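PDB 4PF8: TRAP-T family transporter, DctP (Periplasmic binding) subunit from Sulfitobacter sp. NAS-14.1, which binds beta-D-galacturonate and probably delivers it to the membrane part of a TRAP transporter for uptake. Local coordinates for residues A[34-39]-A[209-214]; A[40-45]-A[139-144]; A[113-118]-A[264-269]; A[175-180]-A[228-233]. All coordinates share one frame; numbering follows the deposited sequence.

From the N terminus, residues 34-39 meet 209-214 in interaction 1, closing a loop of some 170 residues and joining the start of helix 37-52 to a helix that follows a strand of the four-stranded sheet. The same helix, one turn on, packs on 139-144 in interaction 2, a smaller loop wholly within the first. Interaction 3, from 113-118 to 264-269, crosses both, bringing helix 248-282 against helix 111-118. Interaction 4, 175-180 with 228-233, lies within interaction 3, follows interaction 2 in series and crosses interaction 1. Interactions 1 to 3 touch one another; interaction 4, on the four-stranded sheet, meets 2 and 3 through Ile231, Ile232 and Pro233 without touching 1.

Interaction 1: residues A[34-39]-A[209-214]; sequences EDYPVS and PPSYES
Tyr36 and Ser214 mark the closest backbone approach, their CA atoms 7.8 Å apart, so side chains bridge the gap. Tyr36 holds the N-cap position of helix 37-52, and 209-214 is a short helix whose first turn carries Pro209 and Pro210, where a missing N-H costs little. With CG anti to the backbone N (chi1 -163°), the tyrosine ring reaches across to this helix. Its CE1 packs 3.6 Å from Pro210 CB, the side chains crossing at about a right angle, and Ser214 OG lies 3.5 Å from the same CE1, obliquely to the ring. Pro37 CD sits over one ring face near the rim. Ser214 OG also donates to Pro210 O at 2.8 Å; its own backbone N bonds that oxygen from the opposite face. At the far end, Tyr36 OH and Ser211 OG, 3.0 Å apart, form a hydrogen bond: the phenol is long enough to span the gap, the serine small enough to fit beside the sugar. Ser211 OG also makes a weak hydrogen bond to O1 of the galacturonate, and Tyr36 stacks on His32, another pocket residue. The contact walls the sugar cleft of a two-lobed periplasmic binding protein.

Interaction 2: residues A[40-45]-A[139-144]; sequences HGMEAF and GYYDAG
Tyr141 points its ring from the edge strand 135-141 of the five-stranded sheet at Gly41 and Met42 of helix 37-52, the helix of a beta-alpha-beta unit made with the parallel strands 26-29 and 59-62. The tight part is where the phenol meets the backbone of the helix: Tyr141 OH stands 3.3 Å from Gly41 C and 3.6 Å from Gly41 CA. A glycine suits this place because a CB would project straight at the hydroxyl and collide with it. The nearby Gly41 O makes no hydrogen bond with the phenol, its angle being poor; the hydroxyl pairs instead with Ser261 OG of helix 248-282. Met42, a selenomethionine, is held more loosely: its CG comes only to 4.4 Å from Tyr141 OH, and the end of the chain turns off toward Phe84 and Val86. On the outer side of the helix, His40 and Glu43 are partly exposed and polar, His40 NE2 bonding to Asp35 and Glu43 OE2 to His63. Beyond the strand the chain turns toward the other lobe through an Asx turn, where Asp142 OD1 accepts from Gly144 N at 2.7 Å, with a nearly straight N-H approach of 159°.

Interaction 3: residues A[113-118]-A[264-269]; sequences QMYELM and LQRKLW
Tyr115 carries the guanidinium of Arg266 on one face of its ring, and Met114 CE of its own helix lies at the ring edge, in plane. The two flat groups stack with centres 4.0 Å apart and planes at 23°. Because Arg266 CZ stands only 10° off the ring normal, the charge sits over the pi cloud as a cation-pi pair. The side chains slide past each other in opposite directions: NH2 reaches back over the root of the ring, 3.6 Å from Tyr115 CD2, while the aliphatic part runs on toward the phenol. Thus Arg266 CD makes a CH-pi contact with the same face, 3.6 Å from Tyr115 CE2, and Arg266 CB lies 3.5 Å from Tyr115 OH. An extended chain from CG to NE (chi2 175°) lets an arginine do this, offering both a greasy stem and a flat cation. The guanidinium is fixed further by Tyr140 O at NH1 and a salt bridge from NH2 to Asp119, and the phenol bonds Asp142 OD2. Replacing Tyr115 by a leucine would probably leave Asp142 OD2 without its hydroxyl partner and the guanidinium without its aromatic face. Partly exposed, the stack bridges helix 111-118 and the long helix 248-282, beside the C-terminal end of strand 135-141, whose Tyr140 packs on Met118.

Interaction 4: residues A[175-180]-A[228-233]; sequences VGMIES and QHLIIP
Met177 of helix 172-179 meets His229 and Leu230 at the end of strand 223-230, a strand of the four-stranded sheet, so the contact lies in the buried interior of that lobe. Met177, a selenomethionine, turns its chain away from its own backbone N (chi1 167°), which sends it straight off the helix before it bends at its end. Its tip meets the tip of Leu230: SE is 3.8 Å from Leu230 CD1, and CE lies 3.9 Å from Leu230 CD2, so both leucine methyls are engaged. A flexible, unbranched chain suits a position that must reach from a helix to a leucine and an imidazole on a strand. Met177 also crosses His229 at about a right angle, its SE 4.7 Å from the ring centroid and 51° off the normal, an oblique Met-aromatic contact. Hydrogen bonds hold the imidazole at both nitrogens, ND1 with Thr227 OG1 and NE2 with Glu206 OE2, so its rotation is fixed and CD2 is held near the selenium. An alanine in place of Leu230 is likely to open a gap at the end of Met177 and let its CE methyl turn. Leu230 is also backbone-bonded to Arg146, a residue of the sugar pocket. Beyond it the chain runs on into strand 234-239 of the five-stranded sheet, the sort of lobe-to-lobe crossing found in two-lobed periplasmic binding proteins.

Interaction 1: residues A[34-39]-A[209-214]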
loop_
_atom_site.group_PDB
_atom_site.type_symbol
_atom_site.label_atom_id
_atom_site.label_comp_id
_atom_site.label_asym_id
_atom_site.label_seq_id
_atom_site.Cartn_x
_atom_site.Cartn_y
_atom_site.Cartn_z
ATOM N N GLU A 34 11.981 -5.647 -9.382
ATOM C CA GLU A 34 11.600 -5.510 -10.776
ATOM C C GLU A 34 10.506 -6.497 -11.169
ATOM O O GLU A 34 9.603 -6.147 -11.938
ATOM C CB GLU A 34 12.825 -5.695 -11.688
ATOM C CG GLU A 34 12.540 -5.363 -13.142
ATOM C CD GLU A 34 13.796 -5.233 -13.992
ATOM O OE1 GLU A 34 14.914 -5.372 -13.450
ATOM O OE2 GLU A 34 13.653 -4.998 -15.211
ATOM N N ASP A 35 10.605 -7.739 -10.700
ATOM C CA ASP A 35 9.605 -8.736 -11.072
ATOM C C ASP A 35 8.481 -8.752 -10.026
ATOM O O ASP A 35 8.492 -9.533 -9.069
ATOM C CB ASP A 35 10.216 -10.125 -11.230
ATOM C CG ASP A 35 9.213 -11.127 -11.796
ATOM O OD1 ASP A 35 8.104 -10.703 -12.199
ATOM O OD2 ASP A 35 9.522 -12.335 -11.824
ATOM N N TYR A 36 7.508 -7.873 -10.227
ATOM C CA TYR A 36 6.430 -7.634 -9.251
ATOM C C TYR A 36 5.294 -6.946 -10.032
ATOM O O TYR A 36 5.558 -6.200 -10.966
ATOM C CB TYR A 36 6.938 -6.736 -8.119
ATOM C CG TYR A 36 6.074 -6.748 -6.877
ATOM C CD1 TYR A 36 6.193 -7.774 -5.954
ATOM C CD2 TYR A 36 5.178 -5.730 -6.614
ATOM C CE1 TYR A 36 5.412 -7.797 -4.807
ATOM C CE2 TYR A 36 4.382 -5.745 -5.466
ATOM C CZ TYR A 36 4.513 -6.791 -4.563
ATOM O OH TYR A 36 3.741 -6.787 -3.402
ATOM N N PRO A 37 4.026 -7.171 -9.668
ATOM C CA PRO A 37 2.915 -6.649 -10.496
ATOM C C PRO A 37 2.877 -5.127 -10.669
ATOM O O PRO A 37 2.594 -4.608 -11.760
ATOM C CB PRO A 37 1.666 -7.125 -9.743
ATOM C CG PRO A 37 2.119 -8.394 -9.105
ATOM C CD PRO A 37 3.553 -8.162 -8.683
ATOM N N VAL A 38 3.189 -4.420 -9.594
ATOM C CA VAL A 38 3.285 -2.974 -9.634
ATOM C C VAL A 38 4.319 -2.556 -10.675
ATOM O O VAL A 38 4.071 -1.677 -11.487
ATOM C CB VAL A 38 3.712 -2.423 -8.264
ATOM C CG1 VAL A 38 3.996 -0.925 -8.356
ATOM C CG2 VAL A 38 2.645 -2.726 -7.205
ATOM N N SER A 39 5.485 -3.187 -10.627
ATOM C CA SER A 39 6.573 -2.881 -11.543
ATOM C C SER A 39 6.167 -3.041 -13.002
ATOM O O SER A 39 6.465 -2.176 -13.842
ATOM C CB SER A 39 7.760 -3.782 -11.230
ATOM O OG SER A 39 7.943 -3.871 -9.820
ATOM N N PRO A 209 0.806 -11.195 0.583
ATOM C CA PRO A 209 1.707 -12.321 0.333
ATOM C C PRO A 209 2.835 -11.998 -0.662
ATOM O O PRO A 209 3.981 -12.380 -0.422
ATOM C CB PRO A 209 0.751 -13.422 -0.161
ATOM C CG PRO A 209 -0.559 -13.071 0.520
ATOM C CD PRO A 209 -0.612 -11.575 0.467
ATOM N N PRO A 210 2.553 -11.250 -1.734
ATOM C CA PRO A 210 3.682 -10.949 -2.627
ATOM C C PRO A 210 4.807 -10.112 -1.994
ATOM O O PRO A 210 5.982 -10.297 -2.311
ATOM C CB PRO A 210 3.007 -10.198 -3.777
ATOM C CG PRO A 210 1.602 -10.766 -3.805
ATOM C CD PRO A 210 1.267 -10.856 -2.336
ATOM N N SER A 211 4.454 -9.200 -1.111
ATOM C CA SER A 211 5.476 -8.411 -0.404
ATOM C C SER A 211 6.285 -9.273 0.549
ATOM O O SER A 211 7.487 -9.179 0.603
ATOM C CB SER A 211 4.837 -7.257 0.370
ATOM O OG SER A 211 4.412 -6.211 -0.498
ATOM N N TYR A 212 5.588 -10.099 1.317
ATOM C CA TYR A 212 6.209 -11.019 2.285
ATOM C C TYR A 212 7.167 -11.978 1.590
ATOM O O TYR A 212 8.243 -12.288 2.113
ATOM C CB TYR A 212 5.063 -11.752 2.992
ATOM C CG TYR A 212 5.401 -12.867 3.937
ATOM C CD1 TYR A 212 6.283 -12.697 4.986
ATOM C CD2 TYR A 212 4.740 -14.085 3.833
ATOM C CE1 TYR A 212 6.542 -13.724 5.858
ATOM C CE2 TYR A 212 4.998 -15.120 4.701
ATOM C CZ TYR A 212 5.861 -14.927 5.715
ATOM O OH TYR A 212 6.088 -15.990 6.562
ATOM N N GLU A 213 6.771 -12.446 0.408
ATOM C CA GLU A 213 7.583 -13.356 -0.394
ATOM C C GLU A 213 8.725 -12.667 -1.147
ATOM O O GLU A 213 9.875 -13.104 -1.052
ATOM C CB GLU A 213 6.674 -14.091 -1.397
ATOM C CG GLU A 213 7.398 -15.059 -2.306
ATOM C CD GLU A 213 7.729 -14.430 -3.636
ATOM O OE1 GLU A 213 6.822 -13.794 -4.230
ATOM O OE2 GLU A 213 8.888 -14.560 -4.076
ATOM N N SER A 214 8.420 -11.598 -1.890
ATOM C CA SER A 214 9.389 -11.010 -2.817
ATOM C C SER A 214 10.588 -10.406 -2.103
ATOM O O SER A 214 11.668 -10.307 -2.677
ATOM C CB SER A 214 8.722 -9.966 -3.717
ATOM O OG SER A 214 8.238 -8.864 -3.002
#

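Interaction 2: residues A[40-45]-A[139-144]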
loop_
_atom_site.group_PDB
_atom_site.type_symbol
_atom_site.label_atom_id
_atom_site.label_comp_id
_atom_site.label_asym_id
_atom_site.label_seq_id
_atom_site.Cartn_x
_atom_site.Cartn_y
_atom_site.Cartn_z
ATOM N N HIS A 40 5.497 -4.151 -13.304
ATOM C CA HIS A 40 5.064 -4.421 -14.663
ATOM C C HIS A 40 3.993 -3.438 -15.075
ATOM O O HIS A 40 3.972 -2.980 -16.236
ATOM C CB HIS A 40 4.569 -5.865 -14.805
ATOM C CG HIS A 40 5.619 -6.879 -14.484
ATOM N ND1 HIS A 40 6.848 -6.899 -15.108
ATOM C CD2 HIS A 40 5.646 -7.877 -13.573
ATOM C CE1 HIS A 40 7.579 -7.877 -14.609
ATOM N NE2 HIS A 40 6.869 -8.492 -13.681
ATOM N N GLY A 41 3.117 -3.084 -14.139
ATOM C CA GLY A 41 2.117 -2.071 -14.425
ATOM C C GLY A 41 2.736 -0.731 -14.803
ATOM O O GLY A 41 2.315 -0.076 -15.761
HETATM N N MSE A 42 3.721 -0.306 -14.024
HETATM C CA MSE A 42 4.375 0.973 -14.257
HETATM C C MSE A 42 5.154 0.982 -15.553
HETATM O O MSE A 42 5.152 1.983 -16.285
HETATM C CB MSE A 42 5.311 1.306 -13.103
HETATM C CG MSE A 42 4.560 1.620 -11.807
HETATM SE SE MSE A 42 5.759 2.197 -10.416
HETATM C CE MSE A 42 6.279 3.868 -11.175
ATOM N N GLU A 43 5.817 -0.122 -15.854
ATOM C CA GLU A 43 6.562 -0.186 -17.104
ATOM C C GLU A 43 5.605 -0.144 -18.291
ATOM O O GLU A 43 5.918 0.462 -19.301
ATOM C CB GLU A 43 7.463 -1.416 -17.151
ATOM C CG GLU A 43 8.573 -1.370 -16.096
ATOM C CD GLU A 43 9.892 -0.812 -16.581
ATOM O OE1 GLU A 43 9.930 -0.152 -17.652
ATOM O OE2 GLU A 43 10.901 -1.039 -15.872
ATOM N N ALA A 44 4.435 -0.770 -18.152
ATOM C CA ALA A 44 3.449 -0.795 -19.234
ATOM C C ALA A 44 2.908 0.604 -19.456
ATOM O O ALA A 44 2.677 1.003 -20.600
ATOM C CB ALA A 44 2.315 -1.756 -18.930
ATOM N N PHE A 45 2.693 1.326 -18.362
ATOM C CA PHE A 45 2.264 2.718 -18.410
ATOM C C PHE A 45 3.264 3.560 -19.205
ATOM O O PHE A 45 2.899 4.243 -20.162
ATOM C CB PHE A 45 2.119 3.274 -16.984
ATOM C CG PHE A 45 1.993 4.768 -16.924
ATOM C CD1 PHE A 45 0.825 5.393 -17.306
ATOM C CD2 PHE A 45 3.048 5.550 -16.474
ATOM C CE1 PHE A 45 0.708 6.776 -17.263
ATOM C CE2 PHE A 45 2.929 6.931 -16.419
ATOM C CZ PHE A 45 1.757 7.544 -16.827
ATOM N N GLY A 139 -4.902 5.956 -11.276
ATOM C CA GLY A 139 -5.538 4.678 -11.077
ATOM C C GLY A 139 -5.148 4.096 -9.747
ATOM O O GLY A 139 -4.138 4.474 -9.167
ATOM N N TYR A 140 -5.981 3.196 -9.246
ATOM C CA TYR A 140 -5.723 2.519 -7.978
ATOM C C TYR A 140 -5.337 1.054 -8.182
ATOM O O TYR A 140 -6.129 0.212 -8.635
ATOM C CB TYR A 140 -6.933 2.680 -7.025
ATOM C CG TYR A 140 -7.203 4.123 -6.674
ATOM C CD1 TYR A 140 -6.285 4.852 -5.910
ATOM C CD2 TYR A 140 -8.364 4.767 -7.104
ATOM C CE1 TYR A 140 -6.500 6.179 -5.615
ATOM C CE2 TYR A 140 -8.596 6.103 -6.794
ATOM C CZ TYR A 140 -7.649 6.801 -6.046
ATOM O OH TYR A 140 -7.862 8.133 -5.733
ATOM N N TYR A 141 -4.080 0.775 -7.876
ATOM C CA TYR A 141 -3.496 -0.561 -7.970
ATOM C C TYR A 141 -3.856 -1.387 -6.738
ATOM O O TYR A 141 -4.072 -0.855 -5.651
ATOM C CB TYR A 141 -1.968 -0.469 -8.084
ATOM C CG TYR A 141 -1.368 -0.113 -9.452
ATOM C CD1 TYR A 141 -2.101 0.524 -10.440
ATOM C CD2 TYR A 141 -0.044 -0.412 -9.727
ATOM C CE1 TYR A 141 -1.509 0.842 -11.680
ATOM C CE2 TYR A 141 0.539 -0.113 -10.939
ATOM C CZ TYR A 141 -0.186 0.512 -11.909
ATOM O OH TYR A 141 0.422 0.813 -13.108
ATOM N N ASP A 142 -3.940 -2.694 -6.936
ATOM C CA ASP A 142 -4.279 -3.663 -5.895
ATOM C C ASP A 142 -3.048 -4.023 -5.078
ATOM O O ASP A 142 -1.983 -4.276 -5.628
ATOM C CB ASP A 142 -4.805 -4.916 -6.607
ATOM C CG ASP A 142 -5.578 -5.876 -5.707
ATOM O OD1 ASP A 142 -5.516 -5.797 -4.459
ATOM O OD2 ASP A 142 -6.262 -6.757 -6.310
ATOM N N ALA A 143 -3.196 -4.042 -3.762
ATOM C CA ALA A 143 -2.157 -4.558 -2.881
ATOM C C ALA A 143 -2.748 -5.575 -1.906
ATOM O O ALA A 143 -2.196 -5.825 -0.828
ATOM C CB ALA A 143 -1.461 -3.445 -2.137
ATOM N N GLY A 144 -3.856 -6.177 -2.310
ATOM C CA GLY A 144 -4.442 -7.232 -1.512
ATOM C C GLY A 144 -4.680 -6.804 -0.085
ATOM O O GLY A 144 -5.005 -5.669 0.173
#

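Interaction 3: residues A[113-118]-A[264-269]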
loop_
_atom_site.group_PDB
_atom_site.type_symbol
_atom_site.label_atom_id
_atom_site.label_comp_id
_atom_site.label_asym_id
_atom_site.label_seq_id
_atom_site.Cartn_x
_atom_site.Cartn_y
_atom_site.Cartn_z
ATOM N N GLN A 113 -14.738 -5.044 -2.801
ATOM C CA GLN A 113 -15.442 -3.862 -2.330
ATOM C C GLN A 113 -14.511 -2.646 -2.418
ATOM O O GLN A 113 -14.946 -1.553 -2.764
ATOM C CB GLN A 113 -15.902 -4.022 -0.887
ATOM C CG GLN A 113 -16.804 -2.893 -0.474
ATOM C CD GLN A 113 -16.723 -2.555 0.990
ATOM O OE1 GLN A 113 -15.662 -2.628 1.593
ATOM N NE2 GLN A 113 -17.847 -2.173 1.565
HETATM N N MSE A 114 -13.241 -2.845 -2.114
HETATM C CA MSE A 114 -12.252 -1.763 -2.251
HETATM C C MSE A 114 -12.205 -1.277 -3.701
HETATM O O MSE A 114 -12.215 -0.067 -3.951
HETATM C CB MSE A 114 -10.877 -2.197 -1.737
HETATM C CG MSE A 114 -9.774 -1.135 -1.877
HETATM SE SE MSE A 114 -8.953 -1.032 -3.630
HETATM C CE MSE A 114 -7.771 -2.576 -3.497
ATOM N N TYR A 115 -12.238 -2.191 -4.680
ATOM C CA TYR A 115 -12.227 -1.740 -6.082
ATOM C C TYR A 115 -13.459 -0.875 -6.359
ATOM O O TYR A 115 -13.360 0.191 -6.970
ATOM C CB TYR A 115 -12.293 -2.895 -7.082
ATOM C CG TYR A 115 -11.048 -3.732 -7.334
ATOM C CD1 TYR A 115 -9.962 -3.751 -6.473
ATOM C CD2 TYR A 115 -10.984 -4.533 -8.467
ATOM C CE1 TYR A 115 -8.850 -4.552 -6.748
ATOM C CE2 TYR A 115 -9.891 -5.313 -8.745
ATOM C CZ TYR A 115 -8.835 -5.334 -7.889
ATOM O OH TYR A 115 -7.785 -6.150 -8.230
ATOM N N GLU A 116 -14.625 -1.339 -5.916
ATOM C CA GLU A 116 -15.875 -0.645 -6.172
ATOM C C GLU A 116 -15.846 0.765 -5.592
ATOM O O GLU A 116 -16.262 1.724 -6.254
ATOM C CB GLU A 116 -17.060 -1.437 -5.612
ATOM N N LEU A 117 -15.345 0.894 -4.366
ATOM C CA LEU A 117 -15.321 2.192 -3.688
ATOM C C LEU A 117 -14.269 3.111 -4.301
ATOM O O LEU A 117 -14.552 4.287 -4.562
ATOM C CB LEU A 117 -15.065 2.010 -2.180
ATOM C CG LEU A 117 -16.192 1.286 -1.432
ATOM C CD1 LEU A 117 -15.812 1.008 0.001
ATOM C CD2 LEU A 117 -17.472 2.087 -1.485
HETATM N N MSE A 118 -13.078 2.575 -4.526
HETATM C CA MSE A 118 -11.973 3.381 -5.044
HETATM C C MSE A 118 -12.202 3.800 -6.498
HETATM O O MSE A 118 -11.721 4.858 -6.922
HETATM C CB MSE A 118 -10.643 2.639 -4.898
HETATM C CG MSE A 118 -10.259 2.407 -3.444
HETATM SE SE MSE A 118 -10.114 4.068 -2.399
HETATM C CE MSE A 118 -8.660 4.818 -3.374
ATOM N N LEU A 264 -4.152 -3.884 -16.113
ATOM C CA LEU A 264 -3.096 -4.882 -16.222
ATOM C C LEU A 264 -2.581 -5.267 -14.838
ATOM O O LEU A 264 -2.490 -6.455 -14.515
ATOM C CB LEU A 264 -1.936 -4.371 -17.089
ATOM C CG LEU A 264 -0.692 -5.259 -17.082
ATOM C CD1 LEU A 264 -0.997 -6.592 -17.732
ATOM C CD2 LEU A 264 0.461 -4.576 -17.777
ATOM N N GLN A 265 -2.267 -4.279 -14.001
ATOM C CA GLN A 265 -1.700 -4.589 -12.700
ATOM C C GLN A 265 -2.645 -5.440 -11.882
ATOM O O GLN A 265 -2.202 -6.342 -11.174
ATOM C CB GLN A 265 -1.349 -3.329 -11.922
ATOM C CG GLN A 265 -0.598 -3.651 -10.639
ATOM C CD GLN A 265 -1.480 -3.807 -9.409
ATOM O OE1 GLN A 265 -2.686 -3.584 -9.448
ATOM N NE2 GLN A 265 -0.863 -4.189 -8.295
ATOM N N ARG A 266 -3.934 -5.130 -11.940
ATOM C CA ARG A 266 -4.907 -5.868 -11.135
ATOM C C ARG A 266 -4.978 -7.324 -11.586
ATOM O O ARG A 266 -5.122 -8.243 -10.749
ATOM C CB ARG A 266 -6.276 -5.196 -11.202
ATOM C CG ARG A 266 -6.321 -3.880 -10.446
ATOM C CD ARG A 266 -7.659 -3.207 -10.638
ATOM N NE ARG A 266 -7.775 -1.976 -9.865
ATOM C CZ ARG A 266 -8.887 -1.271 -9.765
ATOM N NH1 ARG A 266 -8.889 -0.159 -9.050
ATOM N NH2 ARG A 266 -10.011 -1.657 -10.394
ATOM N N LYS A 267 -4.849 -7.547 -12.889
ATOM C CA LYS A 267 -4.868 -8.906 -13.426
ATOM C C LYS A 267 -3.605 -9.644 -12.964
ATOM O O LYS A 267 -3.680 -10.783 -12.497
ATOM C CB LYS A 267 -5.011 -8.885 -14.960
ATOM C CG LYS A 267 -4.423 -10.079 -15.705
ATOM C CD LYS A 267 -4.289 -9.768 -17.206
ATOM C CE LYS A 267 -3.376 -10.767 -17.924
ATOM N NZ LYS A 267 -1.993 -10.216 -18.159
ATOM N N LEU A 268 -2.465 -8.972 -13.030
ATOM C CA LEU A 268 -1.213 -9.579 -12.609
ATOM C C LEU A 268 -1.233 -9.846 -11.117
ATOM O O LEU A 268 -0.671 -10.848 -10.650
ATOM C CB LEU A 268 -0.034 -8.678 -12.942
ATOM C CG LEU A 268 0.245 -8.474 -14.436
ATOM C CD1 LEU A 268 1.385 -7.502 -14.648
ATOM C CD2 LEU A 268 0.538 -9.786 -15.144
ATOM N N TRP A 269 -1.849 -8.948 -10.357
ATOM C CA TRP A 269 -1.907 -9.108 -8.896
ATOM C C TRP A 269 -2.574 -10.425 -8.485
ATOM O O TRP A 269 -2.032 -11.163 -7.669
ATOM C CB TRP A 269 -2.631 -7.935 -8.229
ATOM C CG TRP A 269 -2.574 -8.108 -6.758
ATOM C CD1 TRP A 269 -3.539 -8.633 -5.959
ATOM C CD2 TRP A 269 -1.453 -7.849 -5.928
ATOM N NE1 TRP A 269 -3.088 -8.703 -4.657
ATOM C CE2 TRP A 269 -1.818 -8.196 -4.612
ATOM C CE3 TRP A 269 -0.185 -7.329 -6.169
ATOM C CZ2 TRP A 269 -0.947 -8.074 -3.543
ATOM C CZ3 TRP A 269 0.668 -7.164 -5.095
ATOM C CH2 TRP A 269 0.291 -7.559 -3.806
#

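Interaction 4: residues A[175-180]-A[228-233]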
loop_
_atom_site.group_PDB
_atom_site.type_symbol
_atom_site.label_atom_id
_atom_site.label_comp_id
_atom_site.label_asym_id
_atom_site.label_seq_id
_atom_site.Cartn_x
_atom_site.Cartn_y
_atom_site.Cartn_z
ATOM N N VAL A 175 0.779 2.495 14.474
ATOM C CA VAL A 175 1.312 2.400 15.819
ATOM C C VAL A 175 0.149 2.098 16.774
ATOM O O VAL A 175 0.242 1.193 17.619
ATOM C CB VAL A 175 2.024 3.699 16.207
ATOM C CG1 VAL A 175 2.398 3.695 17.690
ATOM C CG2 VAL A 175 3.248 3.896 15.349
ATOM N N GLY A 176 -0.953 2.829 16.621
ATOM C CA GLY A 176 -2.130 2.630 17.450
ATOM C C GLY A 176 -2.709 1.229 17.303
ATOM O O GLY A 176 -3.168 0.618 18.268
HETATM N N MSE A 177 -2.685 0.704 16.091
HETATM C CA MSE A 177 -3.184 -0.635 15.817
HETATM C C MSE A 177 -2.419 -1.691 16.615
HETATM O O MSE A 177 -3.020 -2.566 17.245
HETATM C CB MSE A 177 -3.059 -0.899 14.319
HETATM C CG MSE A 177 -3.230 -2.324 13.879
HETATM SE SE MSE A 177 -3.140 -2.344 11.925
HETATM C CE MSE A 177 -4.131 -0.746 11.699
ATOM N N ILE A 178 -1.099 -1.614 16.583
ATOM C CA ILE A 178 -0.258 -2.584 17.277
ATOM C C ILE A 178 -0.392 -2.412 18.794
ATOM O O ILE A 178 -0.502 -3.401 19.541
ATOM C CB ILE A 178 1.213 -2.438 16.848
ATOM C CG1 ILE A 178 1.370 -2.716 15.367
ATOM C CG2 ILE A 178 2.112 -3.369 17.613
ATOM C CD1 ILE A 178 0.834 -4.019 14.948
ATOM N N GLU A 179 -0.393 -1.171 19.262
ATOM C CA GLU A 179 -0.514 -0.897 20.697
ATOM C C GLU A 179 -1.856 -1.385 21.252
ATOM O O GLU A 179 -1.953 -1.833 22.408
ATOM C CB GLU A 179 -0.322 0.608 20.972
ATOM C CG GLU A 179 1.109 1.041 20.789
ATOM C CD GLU A 179 1.373 2.489 21.168
ATOM O OE1 GLU A 179 2.568 2.852 21.205
ATOM O OE2 GLU A 179 0.409 3.256 21.411
ATOM N N SER A 180 -2.904 -1.299 20.443
ATOM C CA SER A 180 -4.225 -1.714 20.898
ATOM C C SER A 180 -4.253 -3.217 21.140
ATOM O O SER A 180 -5.138 -3.716 21.838
ATOM C CB SER A 180 -5.273 -1.321 19.865
ATOM O OG SER A 180 -5.467 0.087 19.860
ATOM N N GLN A 228 -5.542 -10.401 7.730
ATOM C CA GLN A 228 -6.129 -9.587 6.677
ATOM C C GLN A 228 -6.727 -8.301 7.233
ATOM O O GLN A 228 -7.835 -7.901 6.880
ATOM C CB GLN A 228 -7.128 -10.416 5.894
ATOM C CG GLN A 228 -6.440 -11.631 5.273
ATOM C CD GLN A 228 -7.401 -12.643 4.659
ATOM O OE1 GLN A 228 -8.459 -12.940 5.215
ATOM N NE2 GLN A 228 -7.015 -13.193 3.520
ATOM N N HIS A 229 -5.952 -7.636 8.091
ATOM C CA HIS A 229 -6.473 -6.576 8.941
ATOM C C HIS A 229 -6.455 -5.211 8.251
ATOM O O HIS A 229 -7.073 -4.272 8.745
ATOM C CB HIS A 229 -5.652 -6.519 10.223
ATOM C CG HIS A 229 -4.184 -6.475 9.971
ATOM N ND1 HIS A 229 -3.380 -7.586 10.062
ATOM C CD2 HIS A 229 -3.377 -5.459 9.583
ATOM C CE1 HIS A 229 -2.137 -7.258 9.758
ATOM N NE2 HIS A 229 -2.115 -5.974 9.436
ATOM N N LEU A 230 -5.761 -5.108 7.115
ATOM C CA LEU A 230 -5.707 -3.845 6.385
ATOM C C LEU A 230 -5.796 -4.186 4.903
ATOM O O LEU A 230 -5.238 -5.195 4.454
ATOM C CB LEU A 230 -4.399 -3.080 6.615
ATOM C CG LEU A 230 -4.236 -2.370 7.964
ATOM C CD1 LEU A 230 -2.760 -2.083 8.183
ATOM C CD2 LEU A 230 -5.071 -1.117 7.947
ATOM N N ILE A 231 -6.505 -3.342 4.173
ATOM C CA ILE A 231 -6.566 -3.414 2.712
ATOM C C ILE A 231 -6.270 -1.990 2.268
ATOM O O ILE A 231 -7.111 -1.096 2.434
ATOM C CB ILE A 231 -7.935 -3.850 2.213
ATOM C CG1 ILE A 231 -8.197 -5.325 2.585
ATOM C CG2 ILE A 231 -8.080 -3.623 0.719
ATOM C CD1 ILE A 231 -9.661 -5.748 2.430
ATOM N N ILE A 232 -5.073 -1.786 1.740
ATOM C CA ILE A 232 -4.577 -0.440 1.484
ATOM C C ILE A 232 -4.339 -0.274 -0.009
ATOM O O ILE A 232 -3.435 -0.876 -0.556
ATOM C CB ILE A 232 -3.309 -0.116 2.300
ATOM C CG1 ILE A 232 -3.605 -0.297 3.797
ATOM C CG2 ILE A 232 -2.857 1.302 2.045
ATOM C CD1 ILE A 232 -2.525 0.111 4.665
ATOM N N PRO A 233 -5.189 0.520 -0.665
ATOM C CA PRO A 233 -4.992 0.728 -2.105
ATOM C C PRO A 233 -3.713 1.466 -2.389
ATOM O O PRO A 233 -3.196 2.140 -1.502
ATOM C CB PRO A 233 -6.173 1.617 -2.507
ATOM C CG PRO A 233 -7.123 1.569 -1.350
ATOM C CD PRO A 233 -6.306 1.316 -0.148
#